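PDB 5FX8: putative adhesin from Komagataella phaffii, which may take part in cell-cell adhesion by binding other proteins through salt bridges and hydrogen bonds, the present chain being its N-terminal part with two cohesin-like domains. Local coordinates for residues I7-E12 / F25-V30; F31-S36 / I101-G106; G106-T111 / T311-A316; F110-S115 / R305-D310. All blocks are in the same frame, centred on the assembly; numbering follows the deposited sequence.

Contact 1. Residues I7-E12 / F25-V30; sequences ITVVSE and FVVSFV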
loop_
_atom_site.group_PDB
_atom_site.type_symbol
_atom_site.label_atom_id
_atom_site.label_comp_id
_atom_site.label_asym_id
_atom_site.label_seq_id
_atom_site.Cartn_x
_atom_site.Cartn_y
_atom_site.Cartn_z
ATOM N N ILE C 7 49.104 30.213 47.143
ATOM C CA ILE C 7 48.584 30.788 45.908
ATOM C C ILE C 7 47.799 29.689 45.187
ATOM O O ILE C 7 48.370 28.665 44.793
ATOM C CB ILE C 7 49.700 31.352 45.007
ATOM C CG1 ILE C 7 50.498 32.435 45.729
ATOM C CG2 ILE C 7 49.128 31.970 43.766
ATOM C CD1 ILE C 7 51.690 32.956 44.941
ATOM N N THR C 8 46.490 29.882 45.035
ATOM C CA THR C 8 45.628 28.861 44.467
ATOM C C THR C 8 45.029 29.341 43.156
ATOM O O THR C 8 44.895 30.540 42.917
ATOM C CB THR C 8 44.513 28.473 45.436
ATOM O OG1 THR C 8 43.650 29.591 45.668
ATOM C CG2 THR C 8 45.116 28.035 46.739
ATOM N N VAL C 9 44.698 28.389 42.294
ATOM C CA VAL C 9 44.069 28.669 41.016
ATOM C C VAL C 9 42.936 27.682 40.821
ATOM O O VAL C 9 43.144 26.468 40.895
ATOM C CB VAL C 9 45.053 28.569 39.853
ATOM C CG1 VAL C 9 44.325 28.901 38.598
ATOM C CG2 VAL C 9 46.199 29.504 40.060
ATOM N N VAL C 10 41.740 28.192 40.592
ATOM C CA VAL C 10 40.587 27.370 40.275
ATOM C C VAL C 10 39.830 28.057 39.154
ATOM O O VAL C 10 40.127 29.193 38.777
ATOM C CB VAL C 10 39.654 27.141 41.476
ATOM C CG1 VAL C 10 40.422 26.573 42.628
ATOM C CG2 VAL C 10 38.991 28.420 41.874
ATOM N N SER C 11 38.848 27.347 38.623
ATOM C CA SER C 11 37.990 27.868 37.574
ATOM C C SER C 11 36.836 28.616 38.216
ATOM O O SER C 11 36.202 28.101 39.136
ATOM C CB SER C 11 37.462 26.731 36.703
ATOM O OG SER C 11 36.421 27.174 35.860
ATOM N N GLU C 12 36.573 29.832 37.738
ATOM C CA GLU C 12 35.408 30.556 38.230
ATOM C C GLU C 12 34.122 29.814 37.886
ATOM O O GLU C 12 33.149 29.863 38.646
ATOM C CB GLU C 12 35.402 31.982 37.674
ATOM C CG GLU C 12 34.238 32.840 38.120
ATOM C CD GLU C 12 34.466 34.361 37.974
ATOM O OE1 GLU C 12 34.857 34.853 36.895
ATOM O OE2 GLU C 12 34.250 35.071 38.971
ATOM N N PHE C 25 39.948 32.135 35.483
ATOM C CA PHE C 25 40.687 31.474 36.548
ATOM C C PHE C 25 40.852 32.424 37.722
ATOM O O PHE C 25 41.503 33.463 37.597
ATOM C CB PHE C 25 42.051 31.028 36.053
ATOM C CG PHE C 25 41.991 29.954 35.030
ATOM C CD1 PHE C 25 41.753 30.254 33.702
ATOM C CD2 PHE C 25 42.174 28.629 35.396
ATOM C CE1 PHE C 25 41.700 29.248 32.762
ATOM C CE2 PHE C 25 42.123 27.625 34.448
ATOM C CZ PHE C 25 41.889 27.936 33.131
ATOM N N VAL C 26 40.265 32.059 38.855
ATOM C CA VAL C 26 40.407 32.801 40.100
ATOM C C VAL C 26 41.802 32.530 40.650
ATOM O O VAL C 26 42.069 31.437 41.151
ATOM C CB VAL C 26 39.328 32.370 41.094
ATOM C CG1 VAL C 26 39.428 33.131 42.379
ATOM C CG2 VAL C 26 37.996 32.565 40.475
ATOM N N VAL C 27 42.698 33.504 40.551
ATOM C CA VAL C 27 44.047 33.389 41.104
ATOM C C VAL C 27 44.060 34.068 42.469
ATOM O O VAL C 27 44.033 35.294 42.544
ATOM C CB VAL C 27 45.092 34.016 40.180
ATOM C CG1 VAL C 27 46.447 33.884 40.789
ATOM C CG2 VAL C 27 45.080 33.344 38.864
ATOM N N SER C 28 44.146 33.287 43.546
ATOM C CA SER C 28 43.971 33.767 44.916
ATOM C C SER C 28 45.289 33.814 45.678
ATOM O O SER C 28 46.010 32.821 45.753
ATOM C CB SER C 28 42.995 32.877 45.672
ATOM O OG SER C 28 41.726 32.927 45.069
ATOM N N PHE C 29 45.575 34.955 46.289
ATOM C CA PHE C 29 46.791 35.142 47.077
ATOM C C PHE C 29 46.388 35.167 48.542
ATOM O O PHE C 29 45.799 36.136 49.008
ATOM C CB PHE C 29 47.519 36.423 46.666
ATOM C CG PHE C 29 47.999 36.408 45.251
ATOM C CD1 PHE C 29 47.180 36.842 44.222
ATOM C CD2 PHE C 29 49.249 35.920 44.939
ATOM C CE1 PHE C 29 47.599 36.815 42.917
ATOM C CE2 PHE C 29 49.687 35.901 43.640
ATOM C CZ PHE C 29 48.852 36.351 42.624
ATOM N N VAL C 30 46.663 34.096 49.244
ATOM C CA VAL C 30 46.265 33.952 50.633
ATOM C C VAL C 30 47.327 34.588 51.512
ATOM O O VAL C 30 48.521 34.344 51.326
ATOM C CB VAL C 30 46.065 32.471 50.987
ATOM C CG1 VAL C 30 45.655 32.292 52.445
ATOM C CG2 VAL C 30 45.032 31.886 50.085
HETATM O O HOH W 1 41.809 30.300 43.809
#
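Ile7–Ser11 and Phe25–Val30 run antiparallel as adjacent strands, their axes 4.5 Å apart at closest and their directions 163° apart, with Thr8–Ser28 and Val10–Val26 as hydrogen-bonded pairs alternating with the non-hydrogen-bonded pairs Ile7–Phe29, Val9–Val27 and Ser11–Phe25. The rungs are uneven: Ser28 N reaches Thr8 O at 2.9 Å, whereas the bond from Val10 N to Val26 O is weak at 3.3 Å. Beta-branched and aromatic residues suit the buried face. Ile7 brings CG1 and CD1 to the CD2–CE2 side of the Phe29 ring, with CG1 3.8 Å from CD2. Val9 divides its methyls: CG1, anti to the backbone N (chi1 -179°), meets Phe25 CD2 at 3.9 Å, while CG2 lies beside Val27 CG2 at 4.2 Å. The other face is mixed. Val10 packs alongside Val26, and the short hydroxyl side chains of Thr8 and Ser28 share a water that is 2.7 Å from Thr8 OG1, bonds Ser28 OG and donates to Val26 O, tying both strands together through one molecule. Past the strand end, Glu12 sets CB on Val26 CG2 and sends its carboxylate to a salt bridge with Arg308. Ile7, Val9 and Phe25 also rest on Phe129, Phe131 and Val142 of strands 126-132 and 137-144, and this packing of one sheet layer on another is consistent with the beta sandwich of cohesin-like domains.

Contact 2. Residues F31-S36 / I101-G106; sequences FSTAGS and ITDLEG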
loop_
_atom_site.group_PDB
_atom_site.type_symbol
_atom_site.label_atom_id
_atom_site.label_comp_id
_atom_site.label_asym_id
_atom_site.label_seq_id
_atom_site.Cartn_x
_atom_site.Cartn_y
_atom_site.Cartn_z
ATOM N N PHE C 31 46.887 35.404 52.468
ATOM C CA PHE C 31 47.756 36.086 53.416
ATOM C C PHE C 31 47.410 35.625 54.818
ATOM O O PHE C 31 46.248 35.676 55.219
ATOM C CB PHE C 31 47.610 37.598 53.321
ATOM C CG PHE C 31 48.123 38.189 52.040
ATOM C CD1 PHE C 31 47.344 38.209 50.910
ATOM C CD2 PHE C 31 49.372 38.758 51.984
ATOM C CE1 PHE C 31 47.797 38.759 49.761
ATOM C CE2 PHE C 31 49.825 39.312 50.835
ATOM C CZ PHE C 31 49.031 39.307 49.717
ATOM N N SER C 32 48.419 35.180 55.558
ATOM C CA SER C 32 48.222 34.701 56.916
ATOM C C SER C 32 49.479 34.948 57.732
ATOM O O SER C 32 50.564 35.158 57.196
ATOM C CB SER C 32 47.867 33.214 56.950
ATOM O OG SER C 32 47.766 32.748 58.281
ATOM N N THR C 33 49.308 34.947 59.047
ATOM C CA THR C 33 50.420 35.004 59.980
ATOM C C THR C 33 50.130 34.002 61.087
ATOM O O THR C 33 49.082 34.070 61.730
ATOM C CB THR C 33 50.604 36.423 60.527
ATOM O OG1 THR C 33 49.347 36.937 60.962
ATOM C CG2 THR C 33 51.080 37.326 59.460
ATOM N N ALA C 34 51.021 33.031 61.257
ATOM C CA ALA C 34 50.955 32.110 62.384
ATOM C C ALA C 34 52.317 31.812 62.998
ATOM O O ALA C 34 52.371 31.146 64.033
ATOM C CB ALA C 34 50.284 30.795 61.974
ATOM N N GLY C 35 53.414 32.259 62.401
ATOM C CA GLY C 35 54.655 32.364 63.132
ATOM C C GLY C 35 54.643 33.700 63.839
ATOM O O GLY C 35 53.589 34.140 64.309
ATOM N N SER C 36 55.784 34.376 63.905
ATOM C CA SER C 36 55.793 35.718 64.471
ATOM C C SER C 36 56.795 36.597 63.745
ATOM O O SER C 36 57.503 37.398 64.363
ATOM C CB SER C 36 56.076 35.702 65.976
ATOM O OG SER C 36 54.890 35.532 66.718
ATOM N N ILE C 101 53.441 45.577 60.985
ATOM C CA ILE C 101 52.121 44.950 61.015
ATOM C C ILE C 101 52.233 43.667 61.818
ATOM O O ILE C 101 53.061 42.807 61.508
ATOM C CB ILE C 101 51.594 44.660 59.598
ATOM C CG1 ILE C 101 50.948 45.878 58.970
ATOM C CG2 ILE C 101 50.521 43.630 59.641
ATOM C CD1 ILE C 101 51.874 46.909 58.570
ATOM N N THR C 102 51.405 43.527 62.846
ATOM C CA THR C 102 51.486 42.334 63.676
ATOM C C THR C 102 50.630 41.190 63.149
ATOM O O THR C 102 51.048 40.029 63.215
ATOM C CB THR C 102 51.067 42.666 65.103
ATOM O OG1 THR C 102 49.642 42.635 65.187
ATOM C CG2 THR C 102 51.526 44.047 65.459
ATOM N N ASP C 103 49.436 41.489 62.634
ATOM C CA ASP C 103 48.496 40.475 62.186
ATOM C C ASP C 103 48.027 40.778 60.775
ATOM O O ASP C 103 47.775 41.934 60.426
ATOM C CB ASP C 103 47.283 40.386 63.113
ATOM C CG ASP C 103 47.648 39.936 64.503
ATOM O OD1 ASP C 103 48.706 39.288 64.658
ATOM O OD2 ASP C 103 46.875 40.224 65.440
ATOM N N LEU C 104 47.888 39.728 59.972
ATOM C CA LEU C 104 47.404 39.866 58.606
ATOM C C LEU C 104 46.679 38.590 58.226
ATOM O O LEU C 104 47.298 37.526 58.194
ATOM C CB LEU C 104 48.552 40.126 57.635
ATOM C CG LEU C 104 48.421 41.272 56.627
ATOM C CD1 LEU C 104 48.993 40.864 55.283
ATOM C CD2 LEU C 104 47.001 41.792 56.481
ATOM N N GLU C 105 45.384 38.693 57.930
ATOM C CA GLU C 105 44.618 37.571 57.402
ATOM C C GLU C 105 43.740 38.072 56.270
ATOM O O GLU C 105 42.892 38.939 56.490
ATOM C CB GLU C 105 43.749 36.917 58.476
ATOM C CG GLU C 105 44.502 36.291 59.617
ATOM C CD GLU C 105 45.386 35.141 59.188
ATOM O OE1 GLU C 105 45.123 34.536 58.122
ATOM O OE2 GLU C 105 46.352 34.847 59.930
ATOM N N GLY C 106 43.915 37.514 55.078
ATOM C CA GLY C 106 43.043 37.876 53.977
ATOM C C GLY C 106 43.387 37.112 52.720
ATOM O O GLY C 106 44.360 36.362 52.666
#
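An antiparallel strand pairing gives way to a loop where Phe31 meets Gly106, the one bridge between 31-36 and 101-106, in the first cohesin-like domain. Both backbone bonds of this hydrogen-bonded pair form: Phe31 N gives its hydrogen to Gly106 O at 2.7 Å, and Gly106 N gives its own to Phe31 O at 3.0 Å. On the buried side Phe31 lies beside Leu104, pointing the same way, its CD2 3.9 Å from Leu104 CD1; these two apolar residues suit that side, where Phe31 also meets the rings of Phe92 and Phe314. A classic beta bulge at Thr102 and Asp103, opposite Ala318, marks the other end of the strand segment. Beyond Phe31 side chains take over from regular ladder bonds. Thr33 OG1 accepts a weak bond from Leu104 N at 3.3 Å. Glu105, bent at its second torsion (chi2 -63°), curls its carboxylate back over the loop, a reach that suits a long acidic side chain facing a hydroxyl and a backbone N-H. Two donors grip the same oxygen: Ser32 OG donates to the syn lone pair of Glu105 OE2 at 3.0 Å, and Thr33 N comes to Glu105 OE2 from above the carboxylate plane at 3.1 Å.

Contact 3. Residues G106-T111 / T311-A316; sequences GVVFFT and TAAFEA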
loop_
_atom_site.group_PDB
_atom_site.type_symbol
_atom_site.label_atom_id
_atom_site.label_comp_id
_atom_site.label_asym_id
_atom_site.label_seq_id
_atom_site.Cartn_x
_atom_site.Cartn_y
_atom_site.Cartn_z
ATOM N N GLY C 106 43.915 37.514 55.078
ATOM C CA GLY C 106 43.043 37.876 53.977
ATOM C C GLY C 106 43.387 37.112 52.720
ATOM O O GLY C 106 44.360 36.362 52.666
ATOM N N VAL C 107 42.561 37.314 51.699
ATOM C CA VAL C 107 42.778 36.718 50.389
ATOM C C VAL C 107 42.616 37.804 49.326
ATOM O O VAL C 107 41.554 38.430 49.222
ATOM C CB VAL C 107 41.814 35.546 50.108
ATOM C CG1 VAL C 107 42.154 34.936 48.762
ATOM C CG2 VAL C 107 41.848 34.493 51.208
ATOM N N VAL C 108 43.652 38.024 48.532
ATOM C CA VAL C 108 43.544 38.856 47.345
ATOM C C VAL C 108 43.435 37.929 46.146
ATOM O O VAL C 108 44.267 37.035 45.961
ATOM C CB VAL C 108 44.742 39.816 47.210
ATOM C CG1 VAL C 108 44.875 40.324 45.775
ATOM C CG2 VAL C 108 44.595 40.991 48.153
ATOM N N PHE C 109 42.401 38.116 45.343
ATOM C CA PHE C 109 42.254 37.327 44.135
ATOM C C PHE C 109 41.991 38.225 42.941
ATOM O O PHE C 109 41.464 39.331 43.064
ATOM C CB PHE C 109 41.149 36.279 44.275
ATOM C CG PHE C 109 39.764 36.823 44.209
ATOM C CD1 PHE C 109 39.142 37.022 42.995
ATOM C CD2 PHE C 109 39.054 37.062 45.367
ATOM C CE1 PHE C 109 37.878 37.504 42.933
ATOM C CE2 PHE C 109 37.776 37.535 45.306
ATOM C CZ PHE C 109 37.188 37.755 44.087
ATOM N N PHE C 110 42.397 37.740 41.788
ATOM C CA PHE C 110 42.042 38.321 40.514
ATOM C C PHE C 110 41.563 37.211 39.590
ATOM O O PHE C 110 41.938 36.049 39.754
ATOM C CB PHE C 110 43.215 39.026 39.873
ATOM C CG PHE C 110 43.750 40.160 40.663
ATOM C CD1 PHE C 110 43.196 41.424 40.548
ATOM C CD2 PHE C 110 44.840 39.984 41.496
ATOM C CE1 PHE C 110 43.723 42.497 41.259
ATOM C CE2 PHE C 110 45.366 41.046 42.211
ATOM C CZ PHE C 110 44.805 42.300 42.096
ATOM N N THR C 111 40.723 37.574 38.618
ATOM C CA THR C 111 40.249 36.635 37.614
ATOM C C THR C 111 41.047 36.859 36.336
ATOM O O THR C 111 41.036 37.950 35.765
ATOM C CB THR C 111 38.743 36.761 37.355
ATOM O OG1 THR C 111 38.440 38.043 36.804
ATOM C CG2 THR C 111 37.955 36.575 38.615
ATOM N N THR C 311 37.732 44.050 46.825
ATOM C CA THR C 311 38.591 44.886 47.643
ATOM C C THR C 311 38.406 44.643 49.127
ATOM O O THR C 311 39.309 44.961 49.898
ATOM C CB THR C 311 38.368 46.351 47.331
ATOM O OG1 THR C 311 37.044 46.735 47.716
ATOM C CG2 THR C 311 38.558 46.561 45.882
ATOM N N ALA C 312 37.278 44.080 49.549
ATOM C CA ALA C 312 37.069 43.748 50.959
ATOM C C ALA C 312 37.730 42.402 51.247
ATOM O O ALA C 312 37.080 41.377 51.443
ATOM C CB ALA C 312 35.587 43.724 51.289
ATOM N N ALA C 313 39.058 42.427 51.294
ATOM C CA ALA C 313 39.838 41.209 51.179
ATOM C C ALA C 313 40.416 40.696 52.485
ATOM O O ALA C 313 40.752 39.515 52.557
ATOM C CB ALA C 313 40.981 41.427 50.197
ATOM N N PHE C 314 40.552 41.525 53.511
ATOM C CA PHE C 314 41.264 41.131 54.718
ATOM C C PHE C 314 40.342 41.074 55.931
ATOM O O PHE C 314 39.556 41.991 56.174
ATOM C CB PHE C 314 42.428 42.083 54.992
ATOM C CG PHE C 314 43.540 41.975 53.995
ATOM C CD1 PHE C 314 44.546 41.058 54.167
ATOM C CD2 PHE C 314 43.560 42.777 52.878
ATOM C CE1 PHE C 314 45.555 40.957 53.260
ATOM C CE2 PHE C 314 44.560 42.668 51.965
ATOM C CZ PHE C 314 45.564 41.758 52.155
ATOM N N GLU C 315 40.470 39.993 56.702
ATOM C CA GLU C 315 39.689 39.768 57.912
ATOM C C GLU C 315 40.400 40.190 59.191
ATOM O O GLU C 315 39.729 40.493 60.176
ATOM C CB GLU C 315 39.312 38.287 58.036
ATOM C CG GLU C 315 38.735 37.685 56.770
ATOM C CD GLU C 315 37.949 36.414 57.023
ATOM O OE1 GLU C 315 38.565 35.341 57.177
ATOM O OE2 GLU C 315 36.710 36.491 57.058
ATOM N N ALA C 316 41.730 40.183 59.218
ATOM C CA ALA C 316 42.487 40.560 60.405
ATOM C C ALA C 316 43.629 41.460 59.998
ATOM O O ALA C 316 44.316 41.192 59.012
ATOM C CB ALA C 316 43.068 39.358 61.144
#
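Ala313 O accepts the backbone hydrogen of Val107 N at 3.0 Å, with an angle of 155° at the hydrogen and the donor tilted from the carbonyl plane. It is the one hydrogen bond between 106-111 and 311-316. Next to it, Gly106 and Phe314 form an antiparallel non-hydrogen-bonded pair, and Glu105, bonded to Glu315 and Ala316, continues the pairing. Past Val107 the two chains diverge: the directions of 106-111 and 312-314 differ by 131°, and their axes are 4.6 Å apart at closest approach.

Side-chain packing does the rest. With no side chain on Gly106, the Phe314 ring can lie directly against the backbone, its CD1 3.5 Å from Gly106 CA. Phe314 has CG anti to its carbonyl carbon (chi1 -69°), a setting that carries the ring back toward strand 106-111. Val108 crosses this ring at a slant and offers one branch to two partners: CG2 is 4.2 Å from Phe314 CE2 and equally far from Ala313 CB. The small Ala313 suits its position, since its CB points at the other strand and lies close to the carbonyl group of Val107.

Before the pairing, Ala312 is the centre of an inverse gamma turn; after it, Glu315 and Ala316 form a classic beta bulge opposite Glu105. Phe31, Phe70, Val78 and Leu79 also touch the Phe314 side chain. The chemistry thus implies a junction that combines one backbone bond with close packing of an aromatic ring on a glycine, where the lack of a side chain lets the strands come close.

Contact 4. Residues F110-S115 / R305-D310; sequences FTLKLS and RASRTD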
loop_
_atom_site.group_PDB
_atom_site.type_symbol
_atom_site.label_atom_id
_atom_site.label_comp_id
_atom_site.label_asym_id
_atom_site.label_seq_id
_atom_site.Cartn_x
_atom_site.Cartn_y
_atom_site.Cartn_z
ATOM N N PHE C 110 42.397 37.740 41.788
ATOM C CA PHE C 110 42.042 38.321 40.514
ATOM C C PHE C 110 41.563 37.211 39.590
ATOM O O PHE C 110 41.938 36.049 39.754
ATOM C CB PHE C 110 43.215 39.026 39.873
ATOM C CG PHE C 110 43.750 40.160 40.663
ATOM C CD1 PHE C 110 43.196 41.424 40.548
ATOM C CD2 PHE C 110 44.840 39.984 41.496
ATOM C CE1 PHE C 110 43.723 42.497 41.259
ATOM C CE2 PHE C 110 45.366 41.046 42.211
ATOM C CZ PHE C 110 44.805 42.300 42.096
ATOM N N THR C 111 40.723 37.574 38.618
ATOM C CA THR C 111 40.249 36.635 37.614
ATOM C C THR C 111 41.047 36.859 36.336
ATOM O O THR C 111 41.036 37.950 35.765
ATOM C CB THR C 111 38.743 36.761 37.355
ATOM O OG1 THR C 111 38.440 38.043 36.804
ATOM C CG2 THR C 111 37.955 36.575 38.615
ATOM N N LEU C 112 41.726 35.820 35.888
ATOM C CA LEU C 112 42.551 35.882 34.697
ATOM C C LEU C 112 42.011 34.912 33.657
ATOM O O LEU C 112 41.280 33.974 33.970
ATOM C CB LEU C 112 44.012 35.545 35.025
ATOM C CG LEU C 112 44.600 36.335 36.186
ATOM C CD1 LEU C 112 46.024 35.942 36.452
ATOM C CD2 LEU C 112 44.557 37.775 35.846
ATOM N N LYS C 113 42.371 35.158 32.409
ATOM C CA LYS C 113 42.113 34.255 31.302
ATOM C C LYS C 113 43.425 33.649 30.823
ATOM O O LYS C 113 44.502 34.215 31.016
ATOM C CB LYS C 113 41.442 34.984 30.142
ATOM C CG LYS C 113 40.040 35.464 30.402
ATOM C CD LYS C 113 39.084 34.318 30.699
ATOM C CE LYS C 113 37.659 34.650 30.268
ATOM N NZ LYS C 113 37.555 34.834 28.777
ATOM N N LEU C 114 43.335 32.495 30.178
ATOM C CA LEU C 114 44.510 31.927 29.543
ATOM C C LEU C 114 44.816 32.684 28.261
ATOM O O LEU C 114 43.909 33.081 27.537
ATOM C CB LEU C 114 44.294 30.448 29.250
ATOM C CG LEU C 114 44.373 29.515 30.460
ATOM C CD1 LEU C 114 43.807 28.178 30.102
ATOM C CD2 LEU C 114 45.806 29.363 30.912
ATOM N N SER C 115 46.097 32.891 27.981
ATOM C CA SER C 115 46.484 33.594 26.763
ATOM C C SER C 115 46.148 32.794 25.505
ATOM O O SER C 115 46.089 31.566 25.513
ATOM C CB SER C 115 47.979 33.893 26.772
ATOM O OG SER C 115 48.734 32.699 26.763
ATOM N N ARG C 305 33.300 40.973 31.354
ATOM C CA ARG C 305 34.128 41.593 30.344
ATOM C C ARG C 305 35.553 41.859 30.800
ATOM O O ARG C 305 36.428 42.017 29.952
ATOM C CB ARG C 305 33.476 42.889 29.863
ATOM C CG ARG C 305 32.170 42.641 29.159
ATOM C CD ARG C 305 31.518 43.908 28.699
ATOM N NE ARG C 305 31.620 44.083 27.260
ATOM C CZ ARG C 305 30.977 45.026 26.592
ATOM N NH1 ARG C 305 30.190 45.862 27.243
ATOM N NH2 ARG C 305 31.116 45.131 25.284
ATOM N N ALA C 306 35.823 41.886 32.097
ATOM C CA ALA C 306 37.141 42.277 32.560
ATOM C C ALA C 306 37.568 41.408 33.730
ATOM O O ALA C 306 36.755 40.751 34.368
ATOM C CB ALA C 306 37.159 43.753 32.958
ATOM N N SER C 307 38.868 41.414 33.999
ATOM C CA SER C 307 39.388 40.807 35.216
ATOM C C SER C 307 38.826 41.520 36.436
ATOM O O SER C 307 38.740 42.744 36.473
ATOM C CB SER C 307 40.910 40.882 35.236
ATOM O OG SER C 307 41.490 40.160 34.167
ATOM N N ARG C 308 38.460 40.753 37.445
ATOM C CA ARG C 308 37.743 41.287 38.582
ATOM C C ARG C 308 38.430 40.873 39.870
ATOM O O ARG C 308 39.235 39.942 39.896
ATOM C CB ARG C 308 36.282 40.827 38.562
ATOM C CG ARG C 308 35.491 41.472 37.442
ATOM C CD ARG C 308 34.483 40.541 36.823
ATOM N NE ARG C 308 35.067 39.369 36.170
ATOM C CZ ARG C 308 34.923 38.126 36.611
ATOM N NH1 ARG C 308 34.205 37.887 37.696
ATOM N NH2 ARG C 308 35.492 37.126 35.966
ATOM N N THR C 309 38.107 41.586 40.946
ATOM C CA THR C 309 38.674 41.296 42.249
ATOM C C THR C 309 37.622 41.572 43.316
ATOM O O THR C 309 36.451 41.767 43.006
ATOM C CB THR C 309 39.956 42.106 42.460
ATOM O OG1 THR C 309 40.540 41.690 43.687
ATOM C CG2 THR C 309 39.659 43.570 42.538
ATOM N N ASP C 310 38.030 41.558 44.583
ATOM C CA ASP C 310 37.173 41.972 45.695
ATOM C C ASP C 310 38.018 42.757 46.686
ATOM O O ASP C 310 38.894 42.193 47.346
ATOM C CB ASP C 310 36.502 40.784 46.383
ATOM C CG ASP C 310 35.573 41.212 47.544
ATOM O OD1 ASP C 310 35.372 42.434 47.771
ATOM O OD2 ASP C 310 34.999 40.323 48.221
#
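Hydrogen bonds around Thr111 carry most of the join to Ser307 and Arg308. Its backbone N donates to Arg308 O at 3.1 Å, in the carbonyl plane, while its OG1 accepts from Arg308 N at 2.8 Å. A chi1 of 64° sets OG1 between the backbone N and the carbonyl carbon, close to the Arg308 N-H; hydroxyl and backbone N-H of the one threonine together bind both backbone polar groups of Arg308. A third bond runs from Ser307 OG to Thr111 O at 2.8 Å; the same hydroxyl accepts from Val57 N, so a short serine links three chain segments.

The charged interactions centre on Arg308. Its chain, bent at the second and third torsions, folds back to place the guanidinium with one face over Thr111 OG1, while NE donates to Ala306 O at 2.8 Å with that oxygen near the guanidinium plane. NH2 forms a salt bridge with Glu12, and Trp24 and Tyr304 make cation-pi contacts with the group, leaving the long arginine held from several directions.

Apolar packing is lighter. Phe110 and Thr309 lie side by side, with Phe110 CD1 3.8 Å from Thr309 CB; Thr309 OG1 stands over a face of the ring and bonds Phe109 O.

Within the loop between strands 294-304 and 312-319, Ser307 to Thr309 thus pass beside Phe110 to Leu112 of strand 101-114. That strand also pairs with strands 25-31 and 54-55, and just past it Ser115 occupies the N-cap of helix 116-120.

Strand 101-114 is the common thread: contacts 2, 3 and 4 use successive portions of it, sharing Gly106 between contacts 2 and 3 and Phe110 and Thr111 between contacts 3 and 4. Contact 1 lies alongside on strands 4-11 and 25-31, the latter pairing directly with 101-114. Its centre is about 11 Å from that of contact 3 and 10 Å from that of contact 4, whereas the centres of contacts 2 and 4 are about 26 Å apart. Contact 1 closes before contact 2 opens, and contacts 3 and 4 bring in residues 305-316, some 190 to 200 positions further on, so that chain following strand 294-304 packs on the sheet of the first cohesin-like domain.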